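Local coordinates for phosphate-specific transport system accessory protein PhoU homolog (Pseudomonas aeruginosa, PDB 4Q25), which probably takes part in regulating phosphate uptake as a homodimeric helix-bundle protein of the PhoU family, at residues A[31-36]-A[60-65]; A[39-44]-A[128-133]; A[108-113]-A[195-200]; A[118-123]-A[187-192]. All blocks are in the same frame, centred on the assembly; numbering follows the deposited sequence.

The four contacts lie in a chain of seven helices folded into an elongated bundle. Contact 1 joins helix 15-45 to helix 59-78, and contact 2 takes the next part of helix 15-45 to helix 127-149, with centres about 18 Å apart. Contact 3 packs helix 84-120 on helix 188-220 beside contact 2, their centres about 9 Å apart; Leu44 CD1 lies 3.5 Å from Ala197 CB, and the two contacts bring four helices together. Contact 4 closes the end of the same two helices, its centre about 13 Å from that of contact 3. Contacts 3 and 4 also touch the second subunit, whereas no other chain touches the segments of contacts 1 and 2.

Contact 1: A[31-36]-A[60-65]; sequences GLVEKQ and DQINQM
Leu32 and Ile62 face each other across two roughly antiparallel helices of the PhoU helical bundle, and the side chains around them meet crosswise. The short axes of 31-36 and 60-65 stay 10.6 Å apart at an angle of 153°, a spacing that side chains bridge without any hydrogen bond between the segments. Leu32 touches the other segment through one methyl, CD2. Its CG stands opposite the backbone N (chi1 -163°), which carries CD2 across to the helix 59-78 side. There CD2 is 3.6 Å from Gln61 NE2. The extended chain of Gln61 runs at about a right angle to Leu32, so that its terminal amide meets the methyl. Met65, one turn on from Gln61, brings its sulfur to the same methyl, Met65 SD lying 3.8 Å from Leu32 CD2. Val33 and Ile62 likewise cross at about a right angle. Their CA atoms are the nearest CA pair across the segments, 7.3 Å apart, and Ile62 has CG1 opposite its carbonyl carbon (chi1 -62°), the chain then stretching out towards the first helix. Helix 84-120 touches the same region, with Ile103 against Val33, while Met29 from one turn earlier in helix 15-45 meets both Ile62 and Met65. Packing is tight where the branched residues cross: Val33 CG2 lies 3.5 Å from Ile62 CD1 and 3.7 Å from Ile62 CG2.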
loop_
_atom_site.group_PDB
_atom_site.type_symbol
_atom_site.label_atom_id
_atom_site.label_comp_id
_atom_site.label_asym_id
_atom_site.label_seq_id
_atom_site.Cartn_x
_atom_site.Cartn_y
_atom_site.Cartn_z
ATOM N N GLY A 31 -6.525 -7.249 16.041
ATOM C CA GLY A 31 -7.831 -7.078 16.627
ATOM C C GLY A 31 -8.222 -5.621 16.558
ATOM O O GLY A 31 -9.343 -5.300 16.147
ATOM N N LEU A 32 -7.301 -4.734 16.931
ATOM C CA LEU A 32 -7.554 -3.285 16.859
ATOM C C LEU A 32 -7.834 -2.792 15.436
ATOM O O LEU A 32 -8.689 -1.958 15.189
ATOM C CB LEU A 32 -6.381 -2.529 17.430
ATOM C CG LEU A 32 -6.689 -1.098 17.770
ATOM C CD1 LEU A 32 -8.009 -0.979 18.520
ATOM C CD2 LEU A 32 -5.570 -0.548 18.619
ATOM N N VAL A 33 -7.141 -3.373 14.486
ATOM C CA VAL A 33 -7.265 -2.998 13.083
ATOM C C VAL A 33 -8.586 -3.508 12.478
ATOM O O VAL A 33 -9.217 -2.836 11.638
ATOM C CB VAL A 33 -6.072 -3.573 12.322
ATOM C CG1 VAL A 33 -6.434 -3.931 10.907
ATOM C CG2 VAL A 33 -4.928 -2.605 12.375
ATOM N N GLU A 34 -8.983 -4.702 12.901
ATOM C CA GLU A 34 -10.199 -5.322 12.449
ATOM C C GLU A 34 -11.401 -4.519 12.948
ATOM O O GLU A 34 -12.387 -4.380 12.269
ATOM C CB GLU A 34 -10.224 -6.758 12.966
ATOM C CG GLU A 34 -11.369 -7.645 12.536
ATOM C CD GLU A 34 -11.340 -8.983 13.285
ATOM O OE1 GLU A 34 -10.210 -9.513 13.539
ATOM O OE2 GLU A 34 -12.447 -9.495 13.624
ATOM N N LYS A 35 -11.299 -4.012 14.161
ATOM C CA LYS A 35 -12.310 -3.143 14.707
ATOM C C LYS A 35 -12.346 -1.799 13.978
ATOM O O LYS A 35 -13.420 -1.216 13.836
ATOM C CB LYS A 35 -12.068 -2.939 16.186
ATOM C CG LYS A 35 -13.161 -2.176 16.877
ATOM C CD LYS A 35 -12.746 -1.833 18.283
ATOM C CE LYS A 35 -13.782 -0.925 18.944
ATOM N NZ LYS A 35 -13.956 0.342 18.171
ATOM N N GLN A 36 -11.191 -1.315 13.512
ATOM C CA GLN A 36 -11.177 -0.146 12.670
ATOM C C GLN A 36 -11.945 -0.399 11.342
ATOM O O GLN A 36 -12.650 0.478 10.834
ATOM C CB GLN A 36 -9.742 0.306 12.370
ATOM C CG GLN A 36 -9.121 1.318 13.325
ATOM C CD GLN A 36 -7.959 2.074 12.651
ATOM O OE1 GLN A 36 -7.096 1.466 12.039
ATOM N NE2 GLN A 36 -7.962 3.391 12.728
ATOM N N ASP A 60 -3.114 6.331 14.857
ATOM C CA ASP A 60 -1.838 6.611 15.485
ATOM C C ASP A 60 -1.379 5.488 16.395
ATOM O O ASP A 60 -0.223 5.095 16.371
ATOM C CB ASP A 60 -1.915 7.915 16.258
ATOM C CG ASP A 60 -2.240 9.093 15.358
ATOM O OD1 ASP A 60 -1.288 9.741 14.850
ATOM O OD2 ASP A 60 -3.454 9.334 15.130
ATOM N N GLN A 61 -2.283 4.983 17.216
ATOM C CA GLN A 61 -1.986 3.877 18.120
ATOM C C GLN A 61 -1.536 2.648 17.343
ATOM O O GLN A 61 -0.652 1.917 17.763
ATOM C CB GLN A 61 -3.240 3.532 18.913
ATOM C CG GLN A 61 -3.038 2.451 19.950
ATOM C CD GLN A 61 -4.294 2.128 20.715
ATOM O OE1 GLN A 61 -5.315 2.817 20.609
ATOM N NE2 GLN A 61 -4.232 1.067 21.491
ATOM N N ILE A 62 -2.170 2.432 16.198
ATOM C CA ILE A 62 -1.844 1.327 15.314
ATOM C C ILE A 62 -0.436 1.454 14.735
ATOM O O ILE A 62 0.299 0.473 14.700
ATOM C CB ILE A 62 -2.918 1.190 14.225
ATOM C CG1 ILE A 62 -4.236 0.877 14.933
ATOM C CG2 ILE A 62 -2.565 0.121 13.187
ATOM C CD1 ILE A 62 -5.335 0.391 14.038
ATOM N N ASN A 63 -0.060 2.652 14.312
ATOM C CA ASN A 63 1.282 2.903 13.827
ATOM C C ASN A 63 2.324 2.688 14.935
ATOM O O ASN A 63 3.407 2.165 14.685
ATOM C CB ASN A 63 1.403 4.332 13.257
ATOM C CG ASN A 63 0.690 4.496 11.925
ATOM O OD1 ASN A 63 -0.257 5.265 11.811
ATOM N ND2 ASN A 63 1.135 3.764 10.918
ATOM N N GLN A 64 1.990 3.093 16.153
ATOM C CA GLN A 64 2.897 2.924 17.272
ATOM C C GLN A 64 2.945 1.450 17.710
ATOM O O GLN A 64 3.987 0.976 18.163
ATOM C CB GLN A 64 2.511 3.866 18.435
ATOM C CG GLN A 64 3.558 4.015 19.538
ATOM C CD GLN A 64 4.951 4.368 19.019
ATOM O OE1 GLN A 64 5.138 5.368 18.323
ATOM N NE2 GLN A 64 5.937 3.534 19.352
ATOM N N MET A 65 1.854 0.706 17.551
ATOM C CA MET A 65 1.930 -0.749 17.778
ATOM C C MET A 65 2.855 -1.405 16.782
ATOM O O MET A 65 3.605 -2.312 17.122
ATOM C CB MET A 65 0.571 -1.430 17.697
ATOM C CG MET A 65 -0.304 -1.190 18.909
ATOM S SD MET A 65 -1.962 -1.852 18.686
ATOM C CE MET A 65 -1.791 -3.390 19.592
#

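Contact 2: A[39-44]-A[128-133]; sequences DAVNAL and VEVRHI
Helices 39-44 and 128-133 run almost antiparallel, 168° apart with axes 10.1 Å from each other, and Val41 lies opposite Arg131 in the nearest backbone pairing. This is helix-to-helix packing within the PhoU bundle, and it links the two PhoU family regions of the chain. The interface has an apolar part and a polar part. On the apolar side, Leu44 and Val130 reach toward each other tip to tip, Leu44 CD2 standing 4.1 Å from Val130 CG1. Val41 adds CG1 to the same row, 4.5 Å from Val130 CG1. Helices 84-120 and 188-220 close in on this part: Leu44 also meets Val110, and Val130 meets Leu198. The polar part belongs to Arg131, whose chain leaves its helix with CG anti to the backbone N and then bends at chi2 and chi3, bringing the guanidinium back across to the other helix. Val41 CG1 approaches this group obliquely, 3.6 Å from Arg131 NH1. Asn42 presents its amide oxygen at the edge of the guanidinium, in that group's plane, although the amide itself is turned 67° from it. One oxygen thus receives two N-H groups. The bond from Arg131 NH2 is long and weak, at 3.5 Å to Asn42 OD1. The stronger is Arg131 NH1 to Asn42 OD1, 2.9 Å with an N-H...O angle of 164°, the donor lying almost in line with the C=O.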
loop_
_atom_site.group_PDB
_atom_site.type_symbol
_atom_site.label_atom_id
_atom_site.label_comp_id
_atom_site.label_asym_id
_atom_site.label_seq_id
_atom_site.Cartn_x
_atom_site.Cartn_y
_atom_site.Cartn_z
ATOM N N ASP A 39 -15.733 -0.427 12.156
ATOM C CA ASP A 39 -16.227 0.914 12.427
ATOM C C ASP A 39 -16.233 1.802 11.209
ATOM O O ASP A 39 -17.128 2.616 11.051
ATOM C CB ASP A 39 -15.414 1.576 13.529
ATOM C CG ASP A 39 -15.506 0.827 14.844
ATOM O OD1 ASP A 39 -16.460 0.055 15.031
ATOM O OD2 ASP A 39 -14.604 1.010 15.689
ATOM N N ALA A 40 -15.236 1.690 10.350
ATOM C CA ALA A 40 -15.205 2.500 9.150
ATOM C C ALA A 40 -16.369 2.167 8.242
ATOM O O ALA A 40 -17.038 3.045 7.750
ATOM C CB ALA A 40 -13.921 2.293 8.397
ATOM N N VAL A 41 -16.573 0.892 7.972
ATOM C CA VAL A 41 -17.667 0.493 7.130
ATOM C C VAL A 41 -18.987 0.997 7.737
ATOM O O VAL A 41 -19.779 1.581 7.018
ATOM C CB VAL A 41 -17.680 -1.038 6.925
ATOM C CG1 VAL A 41 -18.856 -1.458 6.050
ATOM C CG2 VAL A 41 -16.362 -1.469 6.275
ATOM N N ASN A 42 -19.216 0.768 9.034
ATOM C CA ASN A 42 -20.448 1.220 9.682
ATOM C C ASN A 42 -20.583 2.731 9.580
ATOM O O ASN A 42 -21.688 3.245 9.389
ATOM C CB ASN A 42 -20.495 0.825 11.172
ATOM C CG ASN A 42 -20.660 -0.680 11.401
ATOM O OD1 ASN A 42 -20.902 -1.467 10.483
ATOM N ND2 ASN A 42 -20.532 -1.079 12.657
ATOM N N ALA A 43 -19.459 3.439 9.705
ATOM C CA ALA A 43 -19.465 4.899 9.608
ATOM C C ALA A 43 -19.956 5.348 8.262
ATOM O O ALA A 43 -20.741 6.277 8.169
ATOM C CB ALA A 43 -18.086 5.476 9.840
ATOM N N LEU A 44 -19.468 4.719 7.202
ATOM C CA LEU A 44 -19.869 5.150 5.864
ATOM C C LEU A 44 -21.363 4.891 5.680
ATOM O O LEU A 44 -22.117 5.799 5.316
ATOM C CB LEU A 44 -19.042 4.441 4.794
ATOM C CG LEU A 44 -19.228 4.882 3.341
ATOM C CD1 LEU A 44 -17.981 4.534 2.564
ATOM C CD2 LEU A 44 -20.434 4.242 2.668
ATOM N N VAL A 128 -25.126 -1.027 -0.766
ATOM C CA VAL A 128 -25.260 -2.462 -0.551
ATOM C C VAL A 128 -23.950 -3.104 -0.924
ATOM O O VAL A 128 -23.504 -3.990 -0.242
ATOM C CB VAL A 128 -26.461 -3.099 -1.277
ATOM C CG1 VAL A 128 -26.343 -2.988 -2.790
ATOM C CG2 VAL A 128 -26.577 -4.566 -0.903
ATOM N N GLU A 129 -23.314 -2.616 -1.982
ATOM C CA GLU A 129 -22.010 -3.150 -2.394
ATOM C C GLU A 129 -20.881 -2.881 -1.381
ATOM O O GLU A 129 -20.034 -3.749 -1.131
ATOM C CB GLU A 129 -21.612 -2.615 -3.761
ATOM C CG GLU A 129 -22.531 -3.063 -4.900
ATOM C CD GLU A 129 -23.577 -2.032 -5.280
ATOM O OE1 GLU A 129 -24.035 -1.285 -4.380
ATOM O OE2 GLU A 129 -23.957 -2.000 -6.483
ATOM N N VAL A 130 -20.843 -1.675 -0.846
ATOM C CA VAL A 130 -19.878 -1.341 0.188
ATOM C C VAL A 130 -20.054 -2.270 1.391
ATOM O O VAL A 130 -19.100 -2.839 1.879
ATOM C CB VAL A 130 -20.017 0.123 0.671
ATOM C CG1 VAL A 130 -19.258 0.332 1.977
ATOM C CG2 VAL A 130 -19.497 1.068 -0.384
ATOM N N ARG A 131 -21.271 -2.405 1.873
ATOM C CA ARG A 131 -21.544 -3.267 3.022
ATOM C C ARG A 131 -21.166 -4.715 2.739
ATOM O O ARG A 131 -20.592 -5.372 3.571
ATOM C CB ARG A 131 -23.016 -3.173 3.426
ATOM C CG ARG A 131 -23.499 -4.221 4.425
ATOM C CD ARG A 131 -22.815 -4.089 5.760
ATOM N NE ARG A 131 -23.392 -2.996 6.538
ATOM C CZ ARG A 131 -22.824 -2.387 7.571
ATOM N NH1 ARG A 131 -21.617 -2.722 7.992
ATOM N NH2 ARG A 131 -23.490 -1.430 8.183
ATOM N N HIS A 132 -21.484 -5.194 1.553
ATOM C CA HIS A 132 -21.206 -6.567 1.185
ATOM C C HIS A 132 -19.717 -6.881 1.083
ATOM O O HIS A 132 -19.236 -7.859 1.666
ATOM C CB HIS A 132 -21.886 -6.880 -0.140
ATOM C CG HIS A 132 -21.572 -8.239 -0.661
ATOM N ND1 HIS A 132 -21.693 -9.368 0.120
ATOM C CD2 HIS A 132 -21.140 -8.658 -1.874
ATOM C CE1 HIS A 132 -21.348 -10.427 -0.591
ATOM N NE2 HIS A 132 -20.996 -10.024 -1.798
ATOM N N ILE A 133 -18.991 -6.065 0.333
ATOM C CA ILE A 133 -17.544 -6.227 0.193
ATOM C C ILE A 133 -16.840 -5.991 1.532
ATOM O O ILE A 133 -15.935 -6.729 1.931
ATOM C CB ILE A 133 -17.031 -5.310 -0.928
ATOM C CG1 ILE A 133 -17.575 -5.815 -2.255
ATOM C CG2 ILE A 133 -15.519 -5.249 -0.938
ATOM C CD1 ILE A 133 -17.162 -5.036 -3.468
#

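Contact 3: A[108-113]-A[195-200]; sequences SKVARR and IWALRS
Trp196 opens the contact on helix 195-200 by meeting Arg113 of helix 108-113. The bend of Arg113 at chi2 (-43°) brings its chain obliquely across Trp196, and Arg113 NE comes 3.6 Å from Trp196 CB. The flat groups are strongly tilted, 66° apart: Trp196 CD1 sits over the centre of one guanidinium face, whereas Arg113 NE lies at the edge of the indole. This is therefore no stack of parallel planes. Across the dimer interface, Arg199 of the second subunit makes a cation-pi contact with the indole. Ala197 follows, where the CA atoms come nearest, its CA 4.9 Å from that of Val110. The small methyl permits this approach: Ala197 CB is 4.0 Å from Arg113 CG, while Val110 CG2 is 3.9 Å from Ala197 O. Ala40, from helix 15-45, also packs on Val110. One turn past Trp196 comes Ser200, whose CB lies 3.7 Å from Val110 CG2. Its hydroxyl passes beside the aliphatic start of Lys109, with Ser200 OG 3.8 Å from Lys109 CB, but is hydrogen-bonded to Glu106. The ammonium end of Lys109 leads away and forms a salt bridge with Asp105. With axes 8.9 Å apart and crossing at -164°, the pair is an example of close antiparallel helix packing around a small residue, here joining the two PhoU family regions of the helical bundle beside the homodimer contact.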
loop_
_atom_site.group_PDB
_atom_site.type_symbol
_atom_site.label_atom_id
_atom_site.label_comp_id
_atom_site.label_asym_id
_atom_site.label_seq_id
_atom_site.Cartn_x
_atom_site.Cartn_y
_atom_site.Cartn_z
ATOM N N SER A 108 -9.027 3.965 7.489
ATOM C CA SER A 108 -9.056 5.354 7.852
ATOM C C SER A 108 -9.431 6.216 6.630
ATOM O O SER A 108 -10.153 7.213 6.783
ATOM C CB SER A 108 -7.746 5.774 8.542
ATOM O OG SER A 108 -7.705 7.147 8.718
ATOM N N LYS A 109 -9.000 5.811 5.442
ATOM C CA LYS A 109 -9.509 6.421 4.207
ATOM C C LYS A 109 -11.021 6.216 3.993
ATOM O O LYS A 109 -11.701 7.132 3.524
ATOM C CB LYS A 109 -8.774 5.927 2.977
ATOM C CG LYS A 109 -7.288 6.252 2.967
ATOM C CD LYS A 109 -6.657 5.740 1.676
ATOM C CE LYS A 109 -5.167 5.480 1.826
ATOM N NZ LYS A 109 -4.493 6.644 2.435
ATOM N N VAL A 110 -11.530 5.025 4.333
ATOM C CA VAL A 110 -12.975 4.734 4.255
ATOM C C VAL A 110 -13.703 5.703 5.173
ATOM O O VAL A 110 -14.665 6.325 4.761
ATOM C CB VAL A 110 -13.307 3.264 4.615
ATOM C CG1 VAL A 110 -14.810 3.010 4.707
ATOM C CG2 VAL A 110 -12.720 2.361 3.554
ATOM N N ALA A 111 -13.180 5.894 6.374
ATOM C CA ALA A 111 -13.766 6.830 7.305
ATOM C C ALA A 111 -13.755 8.249 6.769
ATOM O O ALA A 111 -14.700 9.002 7.023
ATOM C CB ALA A 111 -13.100 6.757 8.652
ATOM N N ARG A 112 -12.717 8.640 6.039
ATOM C CA ARG A 112 -12.763 9.948 5.363
ATOM C C ARG A 112 -13.870 10.034 4.320
ATOM O O ARG A 112 -14.528 11.055 4.231
ATOM C CB ARG A 112 -11.438 10.333 4.727
ATOM C CG ARG A 112 -10.389 10.721 5.779
ATOM C CD ARG A 112 -9.339 11.667 5.224
ATOM N NE ARG A 112 -8.381 11.030 4.303
ATOM C CZ ARG A 112 -8.370 11.155 2.966
ATOM N NH1 ARG A 112 -9.285 11.871 2.320
ATOM N NH2 ARG A 112 -7.426 10.537 2.260
ATOM N N ARG A 113 -14.066 8.973 3.541
ATOM C CA ARG A 113 -15.149 8.954 2.568
ATOM C C ARG A 113 -16.460 9.065 3.292
ATOM O O ARG A 113 -17.328 9.711 2.822
ATOM C CB ARG A 113 -15.173 7.652 1.749
ATOM C CG ARG A 113 -13.926 7.347 0.970
ATOM C CD ARG A 113 -13.423 8.587 0.297
ATOM N NE ARG A 113 -12.012 8.443 0.024
ATOM C CZ ARG A 113 -11.166 9.462 -0.088
ATOM N NH1 ARG A 113 -9.890 9.212 -0.353
ATOM N NH2 ARG A 113 -11.604 10.723 0.051
ATOM N N ILE A 195 -16.716 4.690 -4.706
ATOM C CA ILE A 195 -15.684 3.990 -5.465
ATOM C C ILE A 195 -14.329 3.981 -4.751
ATOM O O ILE A 195 -13.706 2.926 -4.651
ATOM C CB ILE A 195 -15.544 4.580 -6.874
ATOM C CG1 ILE A 195 -16.732 4.155 -7.698
ATOM C CG2 ILE A 195 -14.260 4.144 -7.537
ATOM C CD1 ILE A 195 -16.763 4.779 -9.055
ATOM N N TRP A 196 -13.906 5.119 -4.215
ATOM C CA TRP A 196 -12.681 5.156 -3.445
ATOM C C TRP A 196 -12.802 4.253 -2.217
ATOM O O TRP A 196 -11.863 3.561 -1.858
ATOM C CB TRP A 196 -12.311 6.547 -2.969
ATOM C CG TRP A 196 -12.213 7.693 -3.990
ATOM C CD1 TRP A 196 -12.425 9.030 -3.730
ATOM C CD2 TRP A 196 -11.886 7.612 -5.370
ATOM N NE1 TRP A 196 -12.230 9.765 -4.856
ATOM C CE2 TRP A 196 -11.900 8.916 -5.878
ATOM C CE3 TRP A 196 -11.574 6.561 -6.228
ATOM C CZ2 TRP A 196 -11.624 9.198 -7.194
ATOM C CZ3 TRP A 196 -11.304 6.835 -7.546
ATOM C CH2 TRP A 196 -11.331 8.140 -8.021
ATOM N N ALA A 197 -13.925 4.313 -1.530
ATOM C CA ALA A 197 -14.128 3.442 -0.368
ATOM C C ALA A 197 -14.048 1.940 -0.763
ATOM O O ALA A 197 -13.353 1.154 -0.135
ATOM C CB ALA A 197 -15.446 3.759 0.294
ATOM N N LEU A 198 -14.742 1.557 -1.818
ATOM C CA LEU A 198 -14.651 0.182 -2.360
ATOM C C LEU A 198 -13.224 -0.237 -2.723
ATOM O O LEU A 198 -12.841 -1.367 -2.460
ATOM C CB LEU A 198 -15.538 0.007 -3.601
ATOM C CG LEU A 198 -17.038 -0.003 -3.323
ATOM C CD1 LEU A 198 -17.811 0.142 -4.598
ATOM C CD2 LEU A 198 -17.471 -1.274 -2.637
ATOM N N ARG A 199 -12.440 0.666 -3.296
ATOM C CA ARG A 199 -11.053 0.382 -3.637
ATOM C C ARG A 199 -10.217 0.129 -2.382
ATOM O O ARG A 199 -9.420 -0.817 -2.341
ATOM C CB ARG A 199 -10.478 1.520 -4.486
ATOM C CG ARG A 199 -8.988 1.432 -4.770
ATOM C CD ARG A 199 -8.697 0.355 -5.795
ATOM N NE ARG A 199 -7.325 -0.143 -5.705
ATOM C CZ ARG A 199 -6.849 -1.152 -6.433
ATOM N NH1 ARG A 199 -7.629 -1.790 -7.305
ATOM N NH2 ARG A 199 -5.595 -1.523 -6.300
ATOM N N SER A 200 -10.397 0.950 -1.356
ATOM C CA SER A 200 -9.821 0.676 -0.040
ATOM C C SER A 200 -10.289 -0.669 0.579
ATOM O O SER A 200 -9.522 -1.377 1.212
ATOM C CB SER A 200 -10.147 1.824 0.940
ATOM O OG SER A 200 -9.511 3.059 0.572
#

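Contact 4: A[118-123]-A[187-192]; sequences CEEGES and AISRVL
Arg190 reaches from the start of helix 188-220 into the turn that follows helix 84-120, and its guanidinium takes hold of a backbone oxygen there. Arg190 NH1 donates to Glu122 O over 2.9 Å at an N-H...O angle of 156°; the oxygen lies in the guanidinium plane, while the donor is tilted 18° from the carbonyl plane. The bend of the arginine at chi3 (-73°) brings NH1 to this oxygen. The aliphatic part packs there too, Arg190 CG lying 3.8 Å from Glu120 CB. Beside it, Ser189 OG gives a weak bond to Glu120 OE1 at 3.2 Å. Ser123 completes the shell on the other flank, with Ser123 OG 3.6 Å from Val191 CG2.

Further out, just past the helix, Gly121 takes positive phi, at backbone angles that call for glycine. Gln116 NE2 hydrogen-bonds Glu120 OE2, Ser123 OG bonds to Arg125 O, Ser123 N is hydrogen-bonded to Tyr127 OH, and Arg190 NH2 makes a weak bond to Arg186 O. The contact thus lies at one end of the bundle, where helix 84-120 finishes and helix 188-220 begins; helix 153-183 packs against Val191, and Val178 of the second subunit touches Ser189.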
loop_
_atom_site.group_PDB
_atom_site.type_symbol
_atom_site.label_atom_id
_atom_site.label_comp_id
_atom_site.label_asym_id
_atom_site.label_seq_id
_atom_site.Cartn_x
_atom_site.Cartn_y
_atom_site.Cartn_z
ATOM N N CYS A 118 -21.239 12.572 4.197
ATOM C CA CYS A 118 -22.107 13.314 5.108
ATOM C C CYS A 118 -22.271 14.756 4.655
ATOM O O CYS A 118 -23.316 15.353 4.837
ATOM C CB CYS A 118 -21.565 13.334 6.522
ATOM S SG CYS A 118 -21.752 11.817 7.439
ATOM N N GLU A 119 -21.218 15.303 4.078
ATOM C CA GLU A 119 -21.196 16.675 3.656
ATOM C C GLU A 119 -21.867 16.830 2.305
ATOM O O GLU A 119 -22.480 17.853 2.035
ATOM C CB GLU A 119 -19.767 17.193 3.610
ATOM C CG GLU A 119 -19.157 17.231 4.992
ATOM C CD GLU A 119 -17.676 17.512 5.002
ATOM O OE1 GLU A 119 -17.091 17.688 3.926
ATOM O OE2 GLU A 119 -17.094 17.580 6.106
ATOM N N GLU A 120 -21.802 15.802 1.478
ATOM C CA GLU A 120 -22.260 15.936 0.129
ATOM C C GLU A 120 -23.654 15.373 -0.110
ATOM O O GLU A 120 -24.261 15.688 -1.113
ATOM C CB GLU A 120 -21.260 15.267 -0.808
ATOM C CG GLU A 120 -20.129 16.193 -1.207
ATOM C CD GLU A 120 -18.935 15.449 -1.800
ATOM O OE1 GLU A 120 -19.076 14.259 -2.130
ATOM O OE2 GLU A 120 -17.851 16.059 -1.916
ATOM N N GLY A 121 -24.156 14.542 0.792
ATOM C CA GLY A 121 -25.380 13.797 0.534
ATOM C C GLY A 121 -25.066 12.367 0.140
ATOM O O GLY A 121 -23.976 12.053 -0.361
ATOM N N GLU A 122 -26.004 11.474 0.368
ATOM C CA GLU A 122 -25.712 10.123 0.036
ATOM C C GLU A 122 -25.631 9.867 -1.474
ATOM O O GLU A 122 -26.189 10.605 -2.302
ATOM C CB GLU A 122 -26.621 9.144 0.788
ATOM C CG GLU A 122 -28.094 9.252 0.540
ATOM C CD GLU A 122 -28.866 8.659 1.698
ATOM O OE1 GLU A 122 -28.981 7.418 1.762
ATOM O OE2 GLU A 122 -29.348 9.433 2.544
ATOM N N SER A 123 -24.821 8.882 -1.828
ATOM C CA SER A 123 -24.709 8.434 -3.215
ATOM C C SER A 123 -26.065 7.806 -3.546
ATOM O O SER A 123 -26.714 7.236 -2.684
ATOM C CB SER A 123 -23.603 7.396 -3.346
ATOM O OG SER A 123 -23.462 6.874 -4.649
ATOM N N ALA A 187 -24.100 13.293 -9.760
ATOM C CA ALA A 187 -23.792 12.431 -8.646
ATOM C C ALA A 187 -22.328 11.970 -8.631
ATOM O O ALA A 187 -21.930 11.266 -7.730
ATOM C CB ALA A 187 -24.735 11.243 -8.649
ATOM N N ILE A 188 -21.529 12.430 -9.587
ATOM C CA ILE A 188 -20.158 11.988 -9.755
ATOM C C ILE A 188 -19.293 12.085 -8.494
ATOM O O ILE A 188 -18.598 11.141 -8.105
ATOM C CB ILE A 188 -19.498 12.768 -10.905
ATOM C CG1 ILE A 188 -19.980 12.196 -12.253
ATOM C CG2 ILE A 188 -17.975 12.735 -10.788
ATOM C CD1 ILE A 188 -19.677 13.070 -13.453
ATOM N N SER A 189 -19.338 13.234 -7.844
ATOM C CA SER A 189 -18.585 13.456 -6.629
ATOM C C SER A 189 -18.982 12.461 -5.516
ATOM O O SER A 189 -18.133 11.932 -4.771
ATOM C CB SER A 189 -18.816 14.888 -6.191
ATOM O OG SER A 189 -18.080 15.185 -5.047
ATOM N N ARG A 190 -20.271 12.168 -5.418
ATOM C CA ARG A 190 -20.725 11.237 -4.411
ATOM C C ARG A 190 -20.394 9.782 -4.801
ATOM O O ARG A 190 -19.926 9.004 -3.966
ATOM C CB ARG A 190 -22.204 11.431 -4.129
ATOM C CG ARG A 190 -22.491 12.690 -3.339
ATOM C CD ARG A 190 -23.979 12.999 -3.308
ATOM N NE ARG A 190 -24.449 13.495 -4.600
ATOM C CZ ARG A 190 -25.640 13.218 -5.131
ATOM N NH1 ARG A 190 -26.482 12.409 -4.522
ATOM N NH2 ARG A 190 -25.970 13.729 -6.301
ATOM N N VAL A 191 -20.571 9.435 -6.066
ATOM C CA VAL A 191 -20.229 8.095 -6.531
ATOM C C VAL A 191 -18.724 7.794 -6.448
ATOM O O VAL A 191 -18.332 6.692 -6.094
ATOM C CB VAL A 191 -20.752 7.864 -7.961
ATOM C CG1 VAL A 191 -20.264 6.548 -8.520
ATOM C CG2 VAL A 191 -22.266 7.839 -7.949
ATOM N N LEU A 192 -17.882 8.762 -6.789
ATOM C CA LEU A 192 -16.457 8.598 -6.646
ATOM C C LEU A 192 -16.086 8.275 -5.235
ATOM O O LEU A 192 -15.188 7.481 -5.017
ATOM C CB LEU A 192 -15.676 9.820 -7.129
ATOM C CG LEU A 192 -15.668 9.964 -8.641
ATOM C CD1 LEU A 192 -15.025 11.288 -9.025
ATOM C CD2 LEU A 192 -14.928 8.810 -9.289
#